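PDB 3BWX: Alpha/beta hydrolase from Novosphingobium aromaticivorans, which probably acts as a hydrolase of the alpha/beta-hydrolase family, with its substrate unidentified, and binds calcium in this crystal. Local coordinates for residues E62-R66 with T77-Y83; V126-V130 with G264-L269; R150-W155 with R193-D197. The protein carries 1 engineered substitution. One frame throughout, in Å; residues are numbered along the deposited sequence.

Overall arrangement
The eight-stranded core sheet of an alpha/beta hydrolase carries interactions 1 and 2, while the centre of interaction 3 lies about 21 Å from the chain centre in a helical insertion. Interaction 1, first along the chain, binds the loop after strand 58-61 to the start of helix 80-94. Interaction 2 joins the end of strand 122-128 to 264-269, after strand 255-260; the chain between forms the small sheet of interaction 3. Centres of interactions 1 and 2 are about 20 Å apart, those of 2 and 3 about 25 Å; 1 and 3 come within about 4 Å (nearest atoms). Interaction 2 thus sits at the probable active-site end of the sheet; the insertion probably covers it.

Interaction 1 (E62-R66 with T77-Y83); sequences EMRGR and TYQPMQY. With EDO (1,2-ethanediol), chain R.
Tyr83 OH accepts a hydrogen bond from Arg66 NH1 at 2.9 Å, and a water 2.6 Å from the same oxygen also accepts from Arg66 NH2. The contact ties the loop after strand 58-61 of the alpha/beta-hydrolase core to the first turn of helix 80-94. Guanidinium and phenol planes stand almost perpendicular, 83° apart. A bend at chi2 (78°) turns the Arg66 guanidinium back toward its own turn, where NH1 also donates to Arg64 O in the guanidinium plane at 2.8 Å. That bond braces the type II turn from Met63 to Arg66, in which Gly65 has positive phi, its CA 3.5 Å from Tyr78 OH; a CB on it would collide with Tyr78 CE1. Tyr78 OH itself is held by Asp199 and the backbone N of Ala72. Arg64 runs outward between the two tyrosines, its CG 3.8 Å from Tyr83 CE1 at that ring's edge. Gln82 CG covers one face of its guanidinium, 3.5 Å above the centre, while Asp14 and Asp86 form salt bridges with NH2 and NE. Replacing Arg64 by an alanine would probably leave Asp14 and Asp86 without their shared cation and open a gap beside Gln82 and the two tyrosine rings. From the loop, selenomethionine Met63 makes an oblique Met-aromatic contact with Tyr83 of the helix: CB lies over a face of the ring, and SE rests 3.8 Å from Tyr83 CB.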
loop_
_atom_site.group_PDB
_atom_site.type_symbol
_atom_site.label_atom_id
_atom_site.label_comp_id
_atom_site.label_asym_id
_atom_site.label_seq_id
_atom_site.Cartn_x
_atom_site.Cartn_y
_atom_site.Cartn_z
ATOM N N GLU A 62 -3.422 5.812 -6.670
ATOM C CA GLU A 62 -2.314 5.107 -7.302
ATOM C C GLU A 62 -1.196 6.128 -7.589
ATOM O O GLU A 62 -1.465 7.192 -8.153
ATOM C CB GLU A 62 -2.792 4.510 -8.640
ATOM C CG GLU A 62 -4.089 3.759 -8.461
ATOM C CD GLU A 62 -4.512 2.996 -9.658
ATOM O OE1 GLU A 62 -4.678 3.565 -10.781
ATOM O OE2 GLU A 62 -4.698 1.792 -9.449
HETATM N N MSE A 63 0.030 5.793 -7.183
HETATM C CA MSE A 63 1.119 6.714 -7.401
HETATM C C MSE A 63 1.478 6.813 -8.886
HETATM O O MSE A 63 1.100 5.935 -9.717
HETATM C CB MSE A 63 2.320 6.287 -6.572
HETATM C CG MSE A 63 2.033 6.382 -5.098
HETATM SE SE MSE A 63 1.394 8.099 -4.334
HETATM C CE MSE A 63 -0.544 7.941 -4.709
ATOM N N ARG A 64 2.195 7.870 -9.247
ATOM C CA ARG A 64 2.656 8.016 -10.622
ATOM C C ARG A 64 3.363 6.717 -10.988
ATOM O O ARG A 64 4.109 6.132 -10.172
ATOM C CB ARG A 64 3.627 9.195 -10.785
ATOM C CG ARG A 64 4.842 9.160 -9.861
ATOM C CD ARG A 64 5.819 10.309 -10.047
ATOM N NE ARG A 64 5.184 11.554 -9.675
ATOM C CZ ARG A 64 5.463 12.744 -10.166
ATOM N NH1 ARG A 64 6.338 12.895 -11.122
ATOM N NH2 ARG A 64 4.797 13.798 -9.709
ATOM N N GLY A 65 3.105 6.257 -12.203
ATOM C CA GLY A 65 3.725 5.053 -12.747
ATOM C C GLY A 65 3.041 3.755 -12.376
ATOM O O GLY A 65 3.547 2.682 -12.726
ATOM N N ARG A 66 1.944 3.823 -11.625
ATOM C CA ARG A 66 1.227 2.606 -11.233
ATOM C C ARG A 66 -0.212 2.681 -11.687
ATOM O O ARG A 66 -0.856 3.726 -11.615
ATOM C CB ARG A 66 1.217 2.388 -9.713
ATOM C CG ARG A 66 2.563 2.010 -9.110
ATOM C CD ARG A 66 3.515 3.170 -8.932
ATOM N NE ARG A 66 4.647 2.777 -8.104
ATOM C CZ ARG A 66 5.768 3.472 -8.018
ATOM N NH1 ARG A 66 5.931 4.602 -8.667
ATOM N NH2 ARG A 66 6.730 3.001 -7.262
ATOM N N THR A 77 11.745 11.091 -10.999
ATOM C CA THR A 77 10.675 11.461 -10.078
ATOM C C THR A 77 9.957 10.308 -9.359
ATOM O O THR A 77 9.077 10.552 -8.530
ATOM C CB THR A 77 9.583 12.312 -10.804
ATOM O OG1 THR A 77 8.912 11.512 -11.797
ATOM C CG2 THR A 77 10.189 13.533 -11.377
ATOM N N TYR A 78 10.356 9.085 -9.702
ATOM C CA TYR A 78 9.849 7.859 -9.036
ATOM C C TYR A 78 10.625 7.672 -7.727
ATOM O O TYR A 78 11.575 6.905 -7.661
ATOM C CB TYR A 78 10.016 6.667 -9.978
ATOM C CG TYR A 78 9.105 6.656 -11.162
ATOM C CD1 TYR A 78 7.741 6.992 -11.041
ATOM C CD2 TYR A 78 9.548 6.234 -12.423
ATOM C CE1 TYR A 78 6.846 6.927 -12.184
ATOM C CE2 TYR A 78 8.669 6.167 -13.507
ATOM C CZ TYR A 78 7.339 6.539 -13.398
ATOM O OH TYR A 78 6.471 6.452 -14.463
ATOM N N GLN A 79 10.272 8.458 -6.715
ATOM C CA GLN A 79 10.942 8.361 -5.421
ATOM C C GLN A 79 9.978 8.781 -4.318
ATOM O O GLN A 79 9.015 9.547 -4.593
ATOM C CB GLN A 79 12.204 9.225 -5.460
ATOM C CG GLN A 79 11.950 10.704 -5.747
ATOM C CD GLN A 79 13.198 11.520 -5.711
ATOM O OE1 GLN A 79 14.243 11.080 -5.215
ATOM N NE2 GLN A 79 13.118 12.724 -6.270
ATOM N N PRO A 80 10.201 8.249 -3.103
ATOM C CA PRO A 80 9.258 8.492 -2.006
ATOM C C PRO A 80 8.871 9.897 -1.689
ATOM O O PRO A 80 7.687 10.144 -1.428
ATOM C CB PRO A 80 9.919 7.809 -0.812
ATOM C CG PRO A 80 10.672 6.696 -1.424
ATOM C CD PRO A 80 11.232 7.282 -2.683
HETATM N N MSE A 81 9.810 10.834 -1.705
HETATM C CA MSE A 81 9.397 12.230 -1.420
HETATM C C MSE A 81 8.500 12.867 -2.466
HETATM O O MSE A 81 7.737 13.775 -2.166
HETATM C CB MSE A 81 10.612 13.101 -1.090
HETATM C CG MSE A 81 11.420 12.558 0.088
HETATM SE SE MSE A 81 10.433 12.196 1.725
HETATM C CE MSE A 81 9.961 13.940 2.081
ATOM N N GLN A 82 8.603 12.393 -3.702
ATOM C CA GLN A 82 7.713 12.805 -4.753
ATOM C C GLN A 82 6.311 12.232 -4.544
ATOM O O GLN A 82 5.340 12.960 -4.644
ATOM C CB GLN A 82 8.246 12.469 -6.134
ATOM C CG GLN A 82 7.395 13.054 -7.237
ATOM C CD GLN A 82 7.406 14.549 -7.227
ATOM O OE1 GLN A 82 8.460 15.161 -7.376
ATOM N NE2 GLN A 82 6.273 15.154 -7.062
ATOM N N TYR A 83 6.223 10.945 -4.188
ATOM C CA TYR A 83 4.918 10.391 -3.878
ATOM C C TYR A 83 4.279 11.131 -2.708
ATOM O O TYR A 83 3.071 11.366 -2.729
ATOM C CB TYR A 83 5.010 8.928 -3.569
ATOM C CG TYR A 83 5.837 8.145 -4.556
ATOM C CD1 TYR A 83 5.767 8.405 -5.910
ATOM C CD2 TYR A 83 6.619 7.020 -4.142
ATOM C CE1 TYR A 83 6.526 7.671 -6.815
ATOM C CE2 TYR A 83 7.398 6.299 -5.048
ATOM C CZ TYR A 83 7.346 6.631 -6.386
ATOM O OH TYR A 83 8.123 5.932 -7.280
HETATM C C1 EDO R . -7.389 1.037 -11.672
HETATM O O1 EDO R . -7.506 0.411 -12.951
HETATM C C2 EDO R . -6.438 0.202 -10.869
HETATM O O2 EDO R . -5.207 0.293 -11.548
HETATM O O HOH W 1 9.729 3.974 -6.573
#

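Interaction 2 (V126-V130 with G264-L269); sequences VLNDV and GHAPTL. With EDO (1,2-ethanediol), chain F.
Asp129 and His265 meet obliquely, carboxylate and imidazole planes turned 45° apart, with OD2 at the rim of the ring. His265 ND1 donates to Asp129 OD2 at 2.5 Å; the oxygen lies close to the ring plane and offers its anti lone pair, the one pointing away from OD1. Having CG anti to the backbone N (chi1 -177°) swings the imidazole out from its loop to the carboxylate. Two further groups fix the carboxylate: Ser238 OG also bonds OD2, and the backbone N of Gly235 bonds OD1, so both oxygens are held and rotation is restrained. The backbone O of Asp129 lies in the plane of the imidazole at its edge, 3.2 Å from His265 CE1. A cis peptide precedes Ala266, whose methyl sits over one face of the same ring toward its rim and also packs 3.7 Å from Asp129 CB. Asn128, the last residue of strand 122-128, slides past Pro267 in the opposite direction. Its ND2 sends an almost straight bond (173°, 3.0 Å) to Pro267 O, in the amide plane but tilted from the plane of the carbonyl; ND2 is shared with Thr104 OG1, on the neighbouring strand 99-104. OD1 is buried against the proline ring, 3.2 Å from Pro267 CD, with no polar partner in the model. Leu269 comes at the amide from the opposite direction, CD2 3.5 Å from ND2. Asp239, on the loop after strand 230-235, also lies against His265, so this contact does not settle which carboxylate serves as the acid; a histidine after the last core strand, against Ser105 of a probable nucleophile elbow, is consistent with the Ser-His-acid site of alpha/beta hydrolases.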
loop_
_atom_site.group_PDB
_atom_site.type_symbol
_atom_site.label_atom_id
_atom_site.label_comp_id
_atom_site.label_asym_id
_atom_site.label_seq_id
_atom_site.Cartn_x
_atom_site.Cartn_y
_atom_site.Cartn_z
ATOM N N VAL A 126 -3.454 2.505 10.131
ATOM C CA VAL A 126 -3.088 1.122 10.039
ATOM C C VAL A 126 -1.801 1.037 9.264
ATOM O O VAL A 126 -1.752 1.557 8.161
ATOM C CB VAL A 126 -4.175 0.307 9.293
ATOM C CG1 VAL A 126 -3.726 -1.196 9.160
ATOM C CG2 VAL A 126 -5.544 0.421 9.969
ATOM N N LEU A 127 -0.779 0.400 9.830
ATOM C CA LEU A 127 0.483 0.111 9.140
ATOM C C LEU A 127 0.443 -1.373 8.829
ATOM O O LEU A 127 0.373 -2.209 9.738
ATOM C CB LEU A 127 1.722 0.441 9.974
ATOM C CG LEU A 127 2.078 1.912 10.225
ATOM C CD1 LEU A 127 3.278 1.991 11.193
ATOM C CD2 LEU A 127 2.375 2.637 8.882
ATOM N N ASN A 128 0.459 -1.702 7.561
ATOM C CA ASN A 128 0.390 -3.096 7.144
ATOM C C ASN A 128 1.761 -3.590 6.735
ATOM O O ASN A 128 2.276 -3.309 5.643
ATOM C CB ASN A 128 -0.597 -3.282 6.041
ATOM C CG ASN A 128 -0.702 -4.711 5.585
ATOM O OD1 ASN A 128 -0.486 -5.655 6.357
ATOM N ND2 ASN A 128 -1.089 -4.885 4.342
ATOM N N ASP A 129 2.359 -4.311 7.669
ATOM C CA ASP A 129 3.622 -5.052 7.481
ATOM C C ASP A 129 4.788 -4.161 7.101
ATOM O O ASP A 129 5.579 -4.446 6.188
ATOM C CB ASP A 129 3.486 -6.269 6.543
ATOM C CG ASP A 129 4.499 -7.371 6.865
ATOM O OD1 ASP A 129 4.390 -7.906 7.956
ATOM O OD2 ASP A 129 5.423 -7.636 6.071
ATOM N N VAL A 130 4.871 -3.033 7.768
ATOM C CA VAL A 130 5.993 -2.158 7.605
ATOM C C VAL A 130 6.194 -1.425 8.925
ATOM O O VAL A 130 5.247 -1.165 9.661
ATOM C CB VAL A 130 5.804 -1.215 6.438
ATOM C CG1 VAL A 130 4.606 -0.298 6.641
ATOM C CG2 VAL A 130 7.117 -0.508 6.136
ATOM N N GLY A 264 3.413 -13.979 5.072
ATOM C CA GLY A 264 4.587 -13.134 5.141
ATOM C C GLY A 264 4.251 -11.720 4.745
ATOM O O GLY A 264 3.174 -11.207 5.101
ATOM N N HIS A 265 5.189 -11.097 4.032
ATOM C CA HIS A 265 5.031 -9.728 3.576
ATOM C C HIS A 265 4.207 -9.675 2.302
ATOM O O HIS A 265 4.665 -10.137 1.279
ATOM C CB HIS A 265 6.387 -9.067 3.315
ATOM C CG HIS A 265 6.269 -7.632 2.920
ATOM N ND1 HIS A 265 6.019 -6.618 3.835
ATOM C CD2 HIS A 265 6.344 -7.037 1.705
ATOM C CE1 HIS A 265 5.994 -5.461 3.186
ATOM N NE2 HIS A 265 6.175 -5.690 1.892
ATOM N N ALA A 266 3.006 -9.094 2.290
ATOM C CA ALA A 266 2.214 -8.529 3.395
ATOM C C ALA A 266 0.814 -9.204 3.448
ATOM O O ALA A 266 0.318 -9.749 2.445
ATOM C CB ALA A 266 2.061 -7.027 3.194
ATOM N N PRO A 267 0.134 -9.123 4.617
ATOM C CA PRO A 267 -1.295 -9.432 4.662
ATOM C C PRO A 267 -2.041 -8.715 3.533
ATOM O O PRO A 267 -1.709 -7.585 3.168
ATOM C CB PRO A 267 -1.726 -8.923 6.031
ATOM C CG PRO A 267 -0.466 -9.089 6.864
ATOM C CD PRO A 267 0.612 -8.666 5.933
ATOM N N THR A 268 -3.027 -9.394 2.921
ATOM C CA THR A 268 -3.781 -8.832 1.831
ATOM C C THR A 268 -4.850 -7.828 2.351
ATOM O O THR A 268 -5.397 -7.039 1.555
ATOM C CB THR A 268 -4.512 -9.915 1.028
ATOM O OG1 THR A 268 -5.474 -10.562 1.862
ATOM C CG2 THR A 268 -3.522 -10.931 0.414
ATOM N N LEU A 269 -5.150 -7.926 3.672
ATOM C CA LEU A 269 -6.240 -7.244 4.381
ATOM C C LEU A 269 -7.608 -7.867 4.090
ATOM O O LEU A 269 -8.651 -7.332 4.517
ATOM C CB LEU A 269 -6.221 -5.721 4.068
ATOM C CG LEU A 269 -4.873 -5.036 4.285
ATOM C CD1 LEU A 269 -4.944 -3.557 3.978
ATOM C CD2 LEU A 269 -4.320 -5.258 5.686
HETATM C C1 EDO F . -6.518 -14.496 1.836
HETATM O O1 EDO F . -6.139 -13.119 1.745
HETATM C C2 EDO F . -7.590 -14.637 2.874
HETATM O O2 EDO F . -8.799 -14.239 2.226
#

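Interaction 3 (R150-W155 with R193-D197); sequences RNFETW and RIAFD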
loop_
_atom_site.group_PDB
_atom_site.type_symbol
_atom_site.label_atom_id
_atom_site.label_comp_id
_atom_site.label_asym_id
_atom_site.label_seq_id
_atom_site.Cartn_x
_atom_site.Cartn_y
_atom_site.Cartn_z
ATOM N N ARG A 150 8.977 -9.910 -16.443
ATOM C CA ARG A 150 8.311 -11.133 -16.953
ATOM C C ARG A 150 6.881 -10.860 -17.362
ATOM O O ARG A 150 6.177 -10.129 -16.689
ATOM C CB ARG A 150 8.367 -12.267 -15.954
ATOM C CG ARG A 150 9.537 -13.227 -16.210
ATOM C CD ARG A 150 9.516 -14.439 -15.269
ATOM N NE ARG A 150 8.862 -15.630 -15.820
ATOM C CZ ARG A 150 8.626 -16.748 -15.127
ATOM N NH1 ARG A 150 8.985 -16.851 -13.851
ATOM N NH2 ARG A 150 8.049 -17.784 -15.715
ATOM N N ASN A 151 6.453 -11.475 -18.468
ATOM C CA ASN A 151 5.095 -11.317 -18.975
ATOM C C ASN A 151 4.606 -12.681 -19.499
ATOM O O ASN A 151 5.428 -13.567 -19.756
ATOM C CB ASN A 151 5.020 -10.255 -20.057
ATOM C CG ASN A 151 5.876 -10.583 -21.262
ATOM O OD1 ASN A 151 5.462 -11.293 -22.135
ATOM N ND2 ASN A 151 7.116 -10.073 -21.276
ATOM N N PHE A 152 3.282 -12.810 -19.661
ATOM C CA PHE A 152 2.639 -14.123 -19.867
ATOM C C PHE A 152 1.557 -14.098 -20.892
ATOM O O PHE A 152 0.939 -13.047 -21.082
ATOM C CB PHE A 152 2.059 -14.599 -18.544
ATOM C CG PHE A 152 3.072 -14.610 -17.447
ATOM C CD1 PHE A 152 3.897 -15.703 -17.265
ATOM C CD2 PHE A 152 3.261 -13.509 -16.649
ATOM C CE1 PHE A 152 4.884 -15.696 -16.287
ATOM C CE2 PHE A 152 4.259 -13.487 -15.681
ATOM C CZ PHE A 152 5.060 -14.590 -15.508
ATOM N N GLU A 153 1.309 -15.251 -21.525
ATOM C CA GLU A 153 0.190 -15.377 -22.470
ATOM C C GLU A 153 -1.124 -15.560 -21.760
ATOM O O GLU A 153 -2.147 -15.126 -22.264
ATOM C CB GLU A 153 0.392 -16.520 -23.497
ATOM C CG GLU A 153 -0.680 -16.495 -24.644
ATOM C CD GLU A 153 -0.293 -17.230 -25.926
ATOM O OE1 GLU A 153 -0.506 -18.467 -25.962
ATOM O OE2 GLU A 153 0.162 -16.570 -26.931
ATOM N N THR A 154 -1.102 -16.250 -20.614
ATOM C CA THR A 154 -2.339 -16.593 -19.905
ATOM C C THR A 154 -2.287 -16.257 -18.439
ATOM O O THR A 154 -1.190 -16.212 -17.821
ATOM C CB THR A 154 -2.620 -18.098 -20.046
ATOM O OG1 THR A 154 -1.772 -18.909 -19.194
ATOM C CG2 THR A 154 -2.415 -18.532 -21.476
ATOM N N TRP A 155 -3.475 -16.071 -17.848
ATOM C CA TRP A 155 -3.576 -15.801 -16.417
ATOM C C TRP A 155 -3.078 -16.976 -15.562
ATOM O O TRP A 155 -2.522 -16.781 -14.472
ATOM C CB TRP A 155 -5.004 -15.420 -16.048
ATOM C CG TRP A 155 -5.292 -13.988 -16.400
ATOM C CD1 TRP A 155 -6.095 -13.550 -17.406
ATOM C CD2 TRP A 155 -4.748 -12.807 -15.777
ATOM N NE1 TRP A 155 -6.085 -12.178 -17.458
ATOM C CE2 TRP A 155 -5.284 -11.700 -16.451
ATOM C CE3 TRP A 155 -3.849 -12.594 -14.731
ATOM C CZ2 TRP A 155 -4.951 -10.392 -16.123
ATOM C CZ3 TRP A 155 -3.525 -11.292 -14.385
ATOM C CH2 TRP A 155 -4.082 -10.201 -15.090
ATOM N N ARG A 193 -0.292 -9.426 -23.822
ATOM C CA ARG A 193 0.425 -10.149 -22.799
ATOM C C ARG A 193 0.034 -9.617 -21.425
ATOM O O ARG A 193 -0.327 -8.467 -21.259
ATOM C CB ARG A 193 1.940 -10.001 -22.926
ATOM C CG ARG A 193 2.572 -10.474 -24.234
ATOM C CD ARG A 193 2.602 -12.003 -24.346
ATOM N NE ARG A 193 3.594 -12.631 -23.458
ATOM C CZ ARG A 193 3.945 -13.901 -23.510
ATOM N NH1 ARG A 193 3.397 -14.732 -24.393
ATOM N NH2 ARG A 193 4.844 -14.385 -22.677
ATOM N N ILE A 194 0.127 -10.481 -20.442
ATOM C CA ILE A 194 -0.158 -10.112 -19.073
ATOM C C ILE A 194 1.134 -9.698 -18.412
ATOM O O ILE A 194 2.084 -10.454 -18.385
ATOM C CB ILE A 194 -0.778 -11.314 -18.356
ATOM C CG1 ILE A 194 -2.188 -11.610 -18.924
ATOM C CG2 ILE A 194 -0.838 -11.064 -16.817
ATOM C CD1 ILE A 194 -2.596 -13.046 -18.834
ATOM N N ALA A 195 1.160 -8.486 -17.855
ATOM C CA ALA A 195 2.384 -7.943 -17.327
ATOM C C ALA A 195 2.083 -7.187 -16.034
ATOM O O ALA A 195 0.946 -6.871 -15.742
ATOM C CB ALA A 195 3.020 -7.017 -18.354
ATOM N N PHE A 196 3.105 -6.949 -15.233
ATOM C CA PHE A 196 2.927 -6.180 -14.004
ATOM C C PHE A 196 2.463 -4.753 -14.358
ATOM O O PHE A 196 2.900 -4.149 -15.348
ATOM C CB PHE A 196 4.192 -6.189 -13.144
ATOM C CG PHE A 196 4.505 -7.548 -12.618
ATOM C CD1 PHE A 196 3.826 -8.071 -11.489
ATOM C CD2 PHE A 196 5.383 -8.387 -13.332
ATOM C CE1 PHE A 196 4.085 -9.360 -11.044
ATOM C CE2 PHE A 196 5.636 -9.659 -12.903
ATOM C CZ PHE A 196 4.983 -10.166 -11.742
ATOM N N ASP A 197 1.531 -4.262 -13.552
ATOM C CA ASP A 197 0.788 -3.027 -13.896
ATOM C C ASP A 197 1.484 -1.772 -13.370
ATOM O O ASP A 197 0.946 -1.022 -12.579
ATOM C CB ASP A 197 -0.638 -3.148 -13.348
ATOM C CG ASP A 197 -1.613 -2.169 -13.982
ATOM O OD1 ASP A 197 -1.265 -1.354 -14.868
ATOM O OD2 ASP A 197 -2.798 -2.220 -13.580
HETATM O O HOH W 2 5.839 -7.485 -16.552
HETATM O O HOH W 3 1.444 -14.273 -26.516
#
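Arg150 opens the contact through its carbonyl O, to which a water donates while accepting from Phe196 N. The segment then becomes a short, weakly bonded edge strand of the small antiparallel sheet 151-152, 194-196, 186-188, in the insertion between core strands 122-128 and 230-235. Asn151 is gripped side-on by Arg193, amide and guanidinium 76° apart: NE reaches OD1 at 2.7 Å in the plane of that carbonyl, and NH2 meets the backbone O at 3.1 Å from above its carbonyl plane. Two bends in the Arg193 chain (chi2 and chi3 both -73°) fold it back over the strand, where Phe152 C and Glu153 N both lie over one face of the guanidinium, 3.5 Å from its plane. Phe152 and Ile194 form a hydrogen-bonded antiparallel pair, Ile194 N to Phe152 O at 2.8 Å and Phe152 N to Ile194 O at 2.9 Å; beyond them the Phe152 ring packs on helix 155-166. Glu153 packs its CB against Arg193 NH1, while a water bridges its OE2 to the same nitrogen. Thr154 caps that helix through OG1 to His157 N, and its C lies 3.2 Å from Ile194 CD1, a tight fit. Trp155, which also touches helix 175-185, spreads its indole beneath the isoleucine in a CH-pi contact: Ile194 CD1 stands 3.6 Å from the centroid of the five-membered ring of Trp155, only 3° off its normal.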